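Local coordinates for putative esterase PA1618 (Pseudomonas aeruginosa, PDB 4QD8), which probably hydrolyses acyl-coenzyme A thioesters as a hotdog-fold enzyme of the PaaI family, perhaps with 1,4-dihydroxy-2-naphthoyl-CoA among its substrates, at residues L3-P8 against L73-T77; Q79-L85 against T134-L140; R99-R105 against D117-D123. All coordinates share one frame; numbering follows the deposited sequence.

In the fold
Along the chain interaction 1 closes before interaction 2 opens, and interaction 3 lies nested within the loop that interaction 2 closes. Interaction 1 ties the N-terminal loop to the loop that follows helix 56-72, the long helix of the hotdog fold; interactions 2 and 3 are antiparallel strand pairs of the sheet that wraps it. They share that sheet through the neighbouring strands 113-121 and 127-139, yet sit on opposite sides of the chain's centre, their own centres about 23 Å apart. Interactions 1 and 2 touch, Val-75 packing on Cys-82 and Val-137. Helix 56-72 meets interaction 3 through Leu-62 and Leu-66, interaction 2 nearer its C-terminal end and interaction 1 at Ala-70.

Interaction 1. Residues L3-P8 against L73-T77; sequences LWRQTP and LCVDT
Two backbone hydrogen bonds converge on a single carbonyl oxygen: Arg-5 N reaches Leu-73 O at 2.8 Å and Gln-6 N reaches the same Leu-73 O at 3.0 Å. Consecutive amides thus share one acceptor; the first donor lies in its carbonyl plane, the second is tilted 33° from it. The apolar part gathers round Trp-4. Leu-73 CB meets Trp-4 CE3 at 3.7 Å, and Cys-74 SG comes obliquely to the same corner, 3.6 Å from Trp-4 CE3, as a sulfur-aromatic contact. Leu-3 CB covers one ring face and Pro-8 CG the opposite one, nearer the rim, which holds the indole between two residues of its own loop; its NE1 is hydrogen-bonded to Asp-33 O. The two methyls of Leu-73 divide their partners, CD1 touching Pro-8 and CD2 lying 3.6 Å from Gln-6 CG. The charged part is looser. With CG opposite the backbone N (chi1 -174°) and the chain extended to NE, Arg-5 runs along the other loop, its CD 3.3 Å from Val-75 O. Its guanidinium then lies over Asp-76, the two flat groups stacked with planes 15° apart. Arg-5 NH2 to Asp-76 OD1, at 3.7 Å, is a long salt bridge of charges alone, because no N-H points at the oxygen; OD1 is hydrogen-bonded to Ser-78 OG. Trp-116 of strand 113-121 also packs on Leu-3, Trp-4 and Cys-74. This is a loop-to-loop contact of the hotdog fold, joining the N-terminal segment to the exit of the long helix 56-72.

Interaction 2. Residues Q79-L85 against T134-L140; sequences QYYCVGL and TMAVVPL
Tyr-81 and Val-138 face each other as a hydrogen-bonded pair, Tyr-81 N to Val-138 O and Val-138 N to Tyr-81 O both 2.8 Å. Tyr-81 CG stands between its own backbone N and carbonyl carbon (chi1 68°), which brings the ring across the neighbouring strand: Val-138 CB makes a CH-pi contact 4.0 Å from the ring centroid, over the face, and Leu-140 CD2 comes to 3.6 Å from Tyr-81 CD1. On the same side of the sheet Val-83 CG2 touches both Ala-136 CB and Val-138 CG2. The opposite side carries Cys-82 and Val-137. Met-135, bent at chi2 and chi3, curls onto the backbone of the partner strand, CE 3.3 Å from Val-83 C. The parts 80-85 and 134-139 run antiparallel, 141° between their directions, within strands 80-91 and 127-139 of the hotdog sheet. The ladder continues through Val-83 and Ala-136 to Leu-85 N on Thr-134 O, and at the other end Leu-140 N reaches Gln-79 O from above the carbonyl plane. Farther out, Met-135 and Cys-82 rest on helix 56-72 through Ser-71. Val-83 packs on Leu-53 of the second subunit, Leu-85 on Leu-85 of the third, and Thr-134 OG1 is hydrogen-bonded to Asn-90 OD1 of the fourth.

Interaction 3. Residues R99-R105 against D117-D123; sequences RVTAVAR and DIRLSGD
An antiparallel strand pair of the curved hotdog sheet, strand 99-106 beside strand 113-121, is joined here by a regular ladder in which Thr-101 with Ser-121, Val-103 with Arg-119 and Arg-105 with Asp-117 are hydrogen-bonded pairs. Each makes two backbone bonds, among them Thr-101 N to Ser-121 O at 2.8 Å and Asp-117 N to Arg-105 O at 2.8 Å. Between them, Ala-102 with Leu-120 and Ala-104 with Ile-118 are non-hydrogen-bonded pairs, and their side chains form one apolar face. Ala-102 CB sits 3.7 Å from Leu-120 CG and also touches Ile-118 CG2, while Ala-104 CB meets Ile-118 CG1. The Val-100 chi1 of 56° sets CG1 between the backbone N and carbonyl carbon and leaves CG2 anti to N, 3.9 Å from Leu-120 CD2. In the hotdog fold such a face lies against the central helix: Leu-62 and Leu-66 of helix 56-72 pack on Ala-102, Leu-62 also on Val-100 and Leu-66 also on Ala-104. The other face is mostly polar, with Val-103 among Thr-101, Arg-105, Asp-117, Arg-119 and Ser-121. There Arg-119 NE donates in its guanidinium plane to the syn lone pair of Asp-117 OD1 at 3.0 Å, a nearly straight bond (170°) within a salt bridge that links two residues of one strand; Arg-119 of the fourth subunit packs on this Asp-117. Beyond the Thr-101/Ser-121 pair, Asp-123 OD2 accepts from Arg-99 N at 2.9 Å, met from above the carboxylate plane. A water donates to Arg-99 O and accepts from Asp-123 N, bridging the two backbones, and a second water connects Asp-123 OD1 with Thr-101 OG1. Arg-99 NH2 is hydrogen-bonded to Ser-40 OG of strand 36-42, which borders strand 99-106 in the sheet.

Interaction 1. Residues L3-P8 against L73-T77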
loop_
_atom_site.group_PDB
_atom_site.type_symbol
_atom_site.label_atom_id
_atom_site.label_comp_id
_atom_site.label_asym_id
_atom_site.label_seq_id
_atom_site.Cartn_x
_atom_site.Cartn_y
_atom_site.Cartn_z
ATOM N N LEU A 3 -7.841 11.113 22.667
ATOM C CA LEU A 3 -6.765 10.862 21.722
ATOM C C LEU A 3 -5.889 12.098 21.677
ATOM O O LEU A 3 -4.672 12.023 21.499
ATOM C CB LEU A 3 -7.381 10.679 20.331
ATOM C CG LEU A 3 -6.948 9.591 19.363
ATOM C CD1 LEU A 3 -7.654 9.813 18.031
ATOM C CD2 LEU A 3 -5.470 9.589 19.179
ATOM N N TRP A 4 -6.533 13.249 21.817
ATOM C CA TRP A 4 -5.930 14.512 21.419
ATOM C C TRP A 4 -5.033 15.124 22.474
ATOM O O TRP A 4 -5.305 14.997 23.674
ATOM C CB TRP A 4 -7.038 15.506 21.056
ATOM C CG TRP A 4 -8.074 14.902 20.173
ATOM C CD1 TRP A 4 -9.389 14.684 20.466
ATOM C CD2 TRP A 4 -7.868 14.415 18.848
ATOM N NE1 TRP A 4 -10.018 14.090 19.397
ATOM C CE2 TRP A 4 -9.102 13.913 18.390
ATOM C CE3 TRP A 4 -6.753 14.349 18.001
ATOM C CZ2 TRP A 4 -9.257 13.363 17.114
ATOM C CZ3 TRP A 4 -6.901 13.796 16.742
ATOM C CH2 TRP A 4 -8.149 13.318 16.306
ATOM N N ARG A 5 -3.971 15.790 22.024
ATOM C CA ARG A 5 -3.185 16.654 22.893
ATOM C C ARG A 5 -3.778 18.049 22.832
ATOM O O ARG A 5 -4.238 18.585 23.841
ATOM C CB ARG A 5 -1.727 16.702 22.458
ATOM C CG ARG A 5 -0.823 17.472 23.405
ATOM C CD ARG A 5 0.591 17.365 22.934
ATOM N NE ARG A 5 1.576 17.775 23.931
ATOM C CZ ARG A 5 2.086 18.999 24.019
ATOM N NH1 ARG A 5 1.682 19.956 23.190
ATOM N NH2 ARG A 5 2.999 19.269 24.942
ATOM N N GLN A 6 -3.764 18.636 21.638
ATOM C CA GLN A 6 -4.525 19.854 21.406
ATOM C C GLN A 6 -5.988 19.530 21.126
ATOM O O GLN A 6 -6.301 18.763 20.210
ATOM C CB GLN A 6 -3.938 20.664 20.254
ATOM C CG GLN A 6 -4.910 21.712 19.745
ATOM C CD GLN A 6 -4.271 23.063 19.512
ATOM O OE1 GLN A 6 -4.363 23.959 20.359
ATOM N NE2 GLN A 6 -3.628 23.227 18.354
ATOM N N THR A 7 -6.886 20.110 21.917
ATOM C CA THR A 7 -8.319 19.939 21.706
ATOM C C THR A 7 -8.703 20.479 20.328
ATOM O O THR A 7 -8.366 21.606 19.995
ATOM C CB THR A 7 -9.124 20.666 22.784
ATOM O OG1 THR A 7 -8.895 20.035 24.048
ATOM C CG2 THR A 7 -10.604 20.609 22.480
ATOM N N PRO A 8 -9.384 19.659 19.512
ATOM C CA PRO A 8 -9.703 20.157 18.168
ATOM C C PRO A 8 -10.617 21.375 18.228
ATOM O O PRO A 8 -11.579 21.389 18.989
ATOM C CB PRO A 8 -10.443 18.980 17.519
ATOM C CG PRO A 8 -10.016 17.757 18.320
ATOM C CD PRO A 8 -9.856 18.279 19.726
ATOM N N LEU A 73 -2.637 17.407 15.981
ATOM C CA LEU A 73 -3.390 17.582 17.224
ATOM C C LEU A 73 -2.941 16.591 18.290
ATOM O O LEU A 73 -3.422 16.629 19.422
ATOM C CB LEU A 73 -4.888 17.395 16.966
ATOM C CG LEU A 73 -5.569 18.433 16.072
ATOM C CD1 LEU A 73 -6.940 17.982 15.661
ATOM C CD2 LEU A 73 -5.656 19.763 16.826
ATOM N N CYS A 74 -2.028 15.696 17.920
ATOM C CA CYS A 74 -1.570 14.654 18.840
ATOM C C CYS A 74 -0.111 14.794 19.261
ATOM O O CYS A 74 0.316 14.151 20.219
ATOM C CB CYS A 74 -1.787 13.262 18.242
ATOM S SG CYS A 74 -3.509 12.765 18.121
ATOM N N VAL A 75 0.660 15.613 18.560
ATOM C CA VAL A 75 2.057 15.797 18.954
ATOM C C VAL A 75 2.295 17.070 19.738
ATOM O O VAL A 75 1.455 17.967 19.769
ATOM C CB VAL A 75 3.027 15.811 17.753
ATOM C CG1 VAL A 75 2.943 14.511 16.993
ATOM C CG2 VAL A 75 2.757 17.007 16.860
ATOM N N ASP A 76 3.457 17.118 20.382
ATOM C CA ASP A 76 3.969 18.327 20.992
ATOM C C ASP A 76 4.539 19.206 19.888
ATOM O O ASP A 76 5.662 19.001 19.429
ATOM C CB ASP A 76 5.069 17.960 21.992
ATOM C CG ASP A 76 5.690 19.174 22.666
ATOM O OD1 ASP A 76 5.362 20.326 22.301
ATOM O OD2 ASP A 76 6.533 18.964 23.563
ATOM N N THR A 77 3.754 20.197 19.484
ATOM C CA THR A 77 4.073 21.041 18.347
ATOM C C THR A 77 5.195 22.038 18.615
ATOM O O THR A 77 5.649 22.713 17.697
ATOM C CB THR A 77 2.825 21.793 17.883
ATOM O OG1 THR A 77 2.138 22.306 19.033
ATOM C CG2 THR A 77 1.894 20.845 17.148
#

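Interaction 2. Residues Q79-L85 against T134-L140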
loop_
_atom_site.group_PDB
_atom_site.type_symbol
_atom_site.label_atom_id
_atom_site.label_comp_id
_atom_site.label_asym_id
_atom_site.label_seq_id
_atom_site.Cartn_x
_atom_site.Cartn_y
_atom_site.Cartn_z
ATOM N N GLN A 79 8.020 20.959 19.711
ATOM C CA GLN A 79 9.222 20.180 19.463
ATOM C C GLN A 79 9.178 19.380 18.171
ATOM O O GLN A 79 10.220 18.957 17.677
ATOM C CB GLN A 79 9.479 19.213 20.612
ATOM C CG GLN A 79 10.035 19.850 21.861
ATOM C CD GLN A 79 10.480 18.817 22.868
ATOM O OE1 GLN A 79 9.841 18.632 23.901
ATOM N NE2 GLN A 79 11.580 18.130 22.568
ATOM N N TYR A 80 7.976 19.147 17.652
ATOM C CA TYR A 80 7.809 18.237 16.520
ATOM C C TYR A 80 6.856 18.765 15.470
ATOM O O TYR A 80 5.947 19.534 15.762
ATOM C CB TYR A 80 7.267 16.882 16.995
ATOM C CG TYR A 80 8.138 16.179 17.996
ATOM C CD1 TYR A 80 9.342 15.610 17.615
ATOM C CD2 TYR A 80 7.750 16.074 19.326
ATOM C CE1 TYR A 80 10.143 14.964 18.525
ATOM C CE2 TYR A 80 8.548 15.433 20.248
ATOM C CZ TYR A 80 9.739 14.877 19.839
ATOM O OH TYR A 80 10.536 14.233 20.751
ATOM N N TYR A 81 7.048 18.315 14.239
ATOM C CA TYR A 81 6.014 18.485 13.240
ATOM C C TYR A 81 5.857 17.155 12.530
ATOM O O TYR A 81 6.685 16.261 12.687
ATOM C CB TYR A 81 6.336 19.615 12.269
ATOM C CG TYR A 81 7.509 19.345 11.370
ATOM C CD1 TYR A 81 8.803 19.426 11.850
ATOM C CD2 TYR A 81 7.319 19.033 10.035
ATOM C CE1 TYR A 81 9.879 19.189 11.034
ATOM C CE2 TYR A 81 8.387 18.796 9.210
ATOM C CZ TYR A 81 9.666 18.874 9.714
ATOM O OH TYR A 81 10.741 18.638 8.895
ATOM N N CYS A 82 4.774 17.017 11.782
ATOM C CA CYS A 82 4.446 15.734 11.178
ATOM C C CYS A 82 4.330 15.876 9.678
ATOM O O CYS A 82 3.759 16.848 9.188
ATOM C CB CYS A 82 3.135 15.213 11.742
ATOM S SG CYS A 82 3.231 14.935 13.525
ATOM N N VAL A 83 4.876 14.908 8.953
ATOM C CA VAL A 83 4.724 14.887 7.497
ATOM C C VAL A 83 4.273 13.504 7.036
ATOM O O VAL A 83 4.566 12.498 7.678
ATOM C CB VAL A 83 6.027 15.277 6.786
ATOM C CG1 VAL A 83 6.430 16.703 7.161
ATOM C CG2 VAL A 83 7.145 14.315 7.136
ATOM N N GLY A 84 3.544 13.450 5.929
ATOM C CA GLY A 84 3.158 12.164 5.371
ATOM C C GLY A 84 4.374 11.337 5.005
ATOM O O GLY A 84 5.323 11.838 4.394
ATOM N N LEU A 85 4.343 10.051 5.343
ATOM C CA LEU A 85 5.433 9.150 4.997
ATOM C C LEU A 85 4.991 8.098 3.979
ATOM O O LEU A 85 5.682 7.847 2.997
ATOM C CB LEU A 85 5.987 8.482 6.259
ATOM C CG LEU A 85 7.184 7.543 6.104
ATOM C CD1 LEU A 85 8.408 8.345 5.715
ATOM C CD2 LEU A 85 7.436 6.766 7.397
ATOM N N THR A 134 0.439 6.657 7.030
ATOM C CA THR A 134 1.575 6.674 7.966
ATOM C C THR A 134 2.236 8.052 7.953
ATOM O O THR A 134 2.710 8.508 6.913
ATOM C CB THR A 134 2.602 5.626 7.576
ATOM O OG1 THR A 134 1.946 4.358 7.488
ATOM C CG2 THR A 134 3.749 5.542 8.620
ATOM N N MET A 135 2.257 8.708 9.116
ATOM C CA MET A 135 2.892 10.015 9.278
ATOM C C MET A 135 4.233 9.824 9.958
ATOM O O MET A 135 4.373 8.954 10.809
ATOM C CB MET A 135 2.025 10.910 10.174
ATOM C CG MET A 135 0.639 11.205 9.618
ATOM S SD MET A 135 0.703 12.204 8.121
ATOM C CE MET A 135 1.418 13.732 8.747
ATOM N N ALA A 136 5.219 10.629 9.576
ATOM C CA ALA A 136 6.488 10.679 10.304
ATOM C C ALA A 136 6.423 11.820 11.315
ATOM O O ALA A 136 5.914 12.897 11.023
ATOM C CB ALA A 136 7.635 10.893 9.359
ATOM N N VAL A 137 6.950 11.570 12.506
ATOM C CA VAL A 137 7.055 12.608 13.530
ATOM C C VAL A 137 8.499 13.102 13.496
ATOM O O VAL A 137 9.422 12.317 13.715
ATOM C CB VAL A 137 6.707 12.054 14.916
ATOM C CG1 VAL A 137 6.723 13.181 15.956
ATOM C CG2 VAL A 137 5.348 11.392 14.884
ATOM N N VAL A 138 8.682 14.388 13.194
ATOM C CA VAL A 138 10.005 14.952 12.907
ATOM C C VAL A 138 10.311 16.115 13.856
ATOM O O VAL A 138 9.493 17.017 14.015
ATOM C CB VAL A 138 10.082 15.451 11.447
ATOM C CG1 VAL A 138 11.502 15.863 11.091
ATOM C CG2 VAL A 138 9.576 14.378 10.479
ATOM N N PRO A 139 11.494 16.094 14.496
ATOM C CA PRO A 139 11.854 17.216 15.382
ATOM C C PRO A 139 12.056 18.518 14.606
ATOM O O PRO A 139 12.687 18.493 13.556
ATOM C CB PRO A 139 13.177 16.755 16.004
ATOM C CG PRO A 139 13.133 15.259 15.935
ATOM C CD PRO A 139 12.444 14.973 14.610
ATOM N N LEU A 140 11.520 19.632 15.111
ATOM C CA LEU A 140 11.694 20.940 14.467
ATOM C C LEU A 140 13.168 21.350 14.423
ATOM O O LEU A 140 13.938 21.031 15.332
ATOM C CB LEU A 140 10.885 22.017 15.198
ATOM C CG LEU A 140 9.364 21.887 15.220
ATOM C CD1 LEU A 140 8.771 22.645 16.398
ATOM C CD2 LEU A 140 8.764 22.385 13.915
#

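Interaction 3. Residues R99-R105 against D117-D123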
loop_
_atom_site.group_PDB
_atom_site.type_symbol
_atom_site.label_atom_id
_atom_site.label_comp_id
_atom_site.label_asym_id
_atom_site.label_seq_id
_atom_site.Cartn_x
_atom_site.Cartn_y
_atom_site.Cartn_z
ATOM N N ARG A 99 -21.322 15.209 -1.474
ATOM C CA ARG A 99 -20.053 15.348 -0.759
ATOM C C ARG A 99 -19.519 13.984 -0.353
ATOM O O ARG A 99 -20.272 13.013 -0.220
ATOM C CB ARG A 99 -20.219 16.217 0.495
ATOM C CG ARG A 99 -20.722 17.639 0.231
ATOM C CD ARG A 99 -20.844 18.423 1.522
ATOM N NE ARG A 99 -19.548 18.729 2.124
ATOM C CZ ARG A 99 -18.719 19.669 1.680
ATOM N NH1 ARG A 99 -19.040 20.396 0.615
ATOM N NH2 ARG A 99 -17.559 19.886 2.294
ATOM N N VAL A 100 -18.207 13.918 -0.157
ATOM C CA VAL A 100 -17.592 12.714 0.374
ATOM C C VAL A 100 -17.088 13.032 1.781
ATOM O O VAL A 100 -16.477 14.081 2.010
ATOM C CB VAL A 100 -16.470 12.181 -0.549
ATOM C CG1 VAL A 100 -15.410 13.239 -0.814
ATOM C CG2 VAL A 100 -15.858 10.903 0.025
ATOM N N THR A 101 -17.386 12.143 2.726
ATOM C CA THR A 101 -17.074 12.371 4.141
ATOM C C THR A 101 -16.027 11.368 4.620
ATOM O O THR A 101 -16.183 10.166 4.408
ATOM C CB THR A 101 -18.347 12.225 4.990
ATOM O OG1 THR A 101 -19.304 13.211 4.580
ATOM C CG2 THR A 101 -18.044 12.427 6.472
ATOM N N ALA A 102 -14.966 11.866 5.257
ATOM C CA ALA A 102 -13.886 11.008 5.734
ATOM C C ALA A 102 -13.856 11.036 7.254
ATOM O O ALA A 102 -14.010 12.093 7.857
ATOM C CB ALA A 102 -12.548 11.484 5.178
ATOM N N VAL A 103 -13.663 9.873 7.869
ATOM C CA VAL A 103 -13.522 9.794 9.330
ATOM C C VAL A 103 -12.182 9.147 9.651
ATOM O O VAL A 103 -11.885 8.065 9.149
ATOM C CB VAL A 103 -14.655 8.966 9.957
ATOM C CG1 VAL A 103 -14.560 8.969 11.487
ATOM C CG2 VAL A 103 -16.010 9.516 9.535
ATOM N N ALA A 104 -11.378 9.807 10.476
ATOM C CA ALA A 104 -10.069 9.282 10.848
ATOM C C ALA A 104 -10.080 8.746 12.273
ATOM O O ALA A 104 -10.583 9.406 13.191
ATOM C CB ALA A 104 -8.992 10.352 10.699
ATOM N N ARG A 105 -9.492 7.568 12.442
ATOM C CA ARG A 105 -9.321 6.938 13.751
ATOM C C ARG A 105 -7.867 6.464 13.867
ATOM O O ARG A 105 -7.254 6.088 12.883
ATOM C CB ARG A 105 -10.280 5.757 13.893
ATOM C CG ARG A 105 -11.736 6.180 13.997
ATOM C CD ARG A 105 -12.689 4.999 14.041
ATOM N NE ARG A 105 -14.079 5.463 14.083
ATOM C CZ ARG A 105 -14.707 5.848 15.194
ATOM N NH1 ARG A 105 -14.081 5.823 16.369
ATOM N NH2 ARG A 105 -15.970 6.262 15.135
ATOM N N ASP A 117 -6.395 5.237 10.321
ATOM C CA ASP A 117 -7.377 4.501 9.526
ATOM C C ASP A 117 -8.386 5.541 9.046
ATOM O O ASP A 117 -8.986 6.243 9.867
ATOM C CB ASP A 117 -8.053 3.466 10.427
ATOM C CG ASP A 117 -9.232 2.780 9.766
ATOM O OD1 ASP A 117 -9.068 2.194 8.681
ATOM O OD2 ASP A 117 -10.323 2.804 10.362
ATOM N N ILE A 118 -8.565 5.694 7.733
ATOM C CA ILE A 118 -9.467 6.738 7.247
ATOM C C ILE A 118 -10.541 6.129 6.352
ATOM O O ILE A 118 -10.229 5.477 5.353
ATOM C CB ILE A 118 -8.695 7.866 6.539
ATOM C CG1 ILE A 118 -7.699 8.476 7.531
ATOM C CG2 ILE A 118 -9.653 8.966 6.064
ATOM C CD1 ILE A 118 -6.452 9.003 6.900
ATOM N N ARG A 119 -11.802 6.310 6.747
ATOM C CA ARG A 119 -12.932 5.719 6.013
ATOM C C ARG A 119 -13.755 6.811 5.330
ATOM O O ARG A 119 -14.174 7.770 5.980
ATOM C CB ARG A 119 -13.863 4.937 6.959
ATOM C CG ARG A 119 -13.209 3.893 7.863
ATOM C CD ARG A 119 -12.512 2.812 7.079
ATOM N NE ARG A 119 -11.916 1.823 7.978
ATOM C CZ ARG A 119 -12.522 0.710 8.382
ATOM N NH1 ARG A 119 -13.746 0.420 7.955
ATOM N NH2 ARG A 119 -11.893 -0.121 9.203
ATOM N N LEU A 120 -14.018 6.644 4.033
ATOM C CA LEU A 120 -14.758 7.640 3.260
ATOM C C LEU A 120 -16.063 7.053 2.753
ATOM O O LEU A 120 -16.142 5.857 2.429
ATOM C CB LEU A 120 -13.939 8.141 2.062
ATOM C CG LEU A 120 -12.833 9.163 2.332
ATOM C CD1 LEU A 120 -11.692 8.519 3.095
ATOM C CD2 LEU A 120 -12.326 9.753 1.038
ATOM N N SER A 121 -17.072 7.909 2.673
ATOM C CA SER A 121 -18.365 7.506 2.127
ATOM C C SER A 121 -19.066 8.699 1.484
ATOM O O SER A 121 -18.864 9.860 1.877
ATOM C CB SER A 121 -19.240 6.883 3.219
ATOM O OG SER A 121 -19.492 7.816 4.249
ATOM N N GLY A 122 -19.873 8.411 0.470
ATOM C CA GLY A 122 -20.670 9.446 -0.151
ATOM C C GLY A 122 -21.923 9.688 0.660
ATOM O O GLY A 122 -22.091 9.142 1.759
ATOM N N ASP A 123 -22.814 10.507 0.122
ATOM C CA ASP A 123 -23.975 10.909 0.900
ATOM C C ASP A 123 -24.946 9.758 1.136
ATOM O O ASP A 123 -25.750 9.817 2.059
ATOM C CB ASP A 123 -24.655 12.117 0.257
ATOM C CG ASP A 123 -23.804 13.371 0.353
ATOM O OD1 ASP A 123 -23.089 13.532 1.369
ATOM O OD2 ASP A 123 -23.847 14.188 -0.583
HETATM O O HOH W 1 -21.789 11.790 -2.412
HETATM O O HOH W 2 -20.925 12.351 2.587
#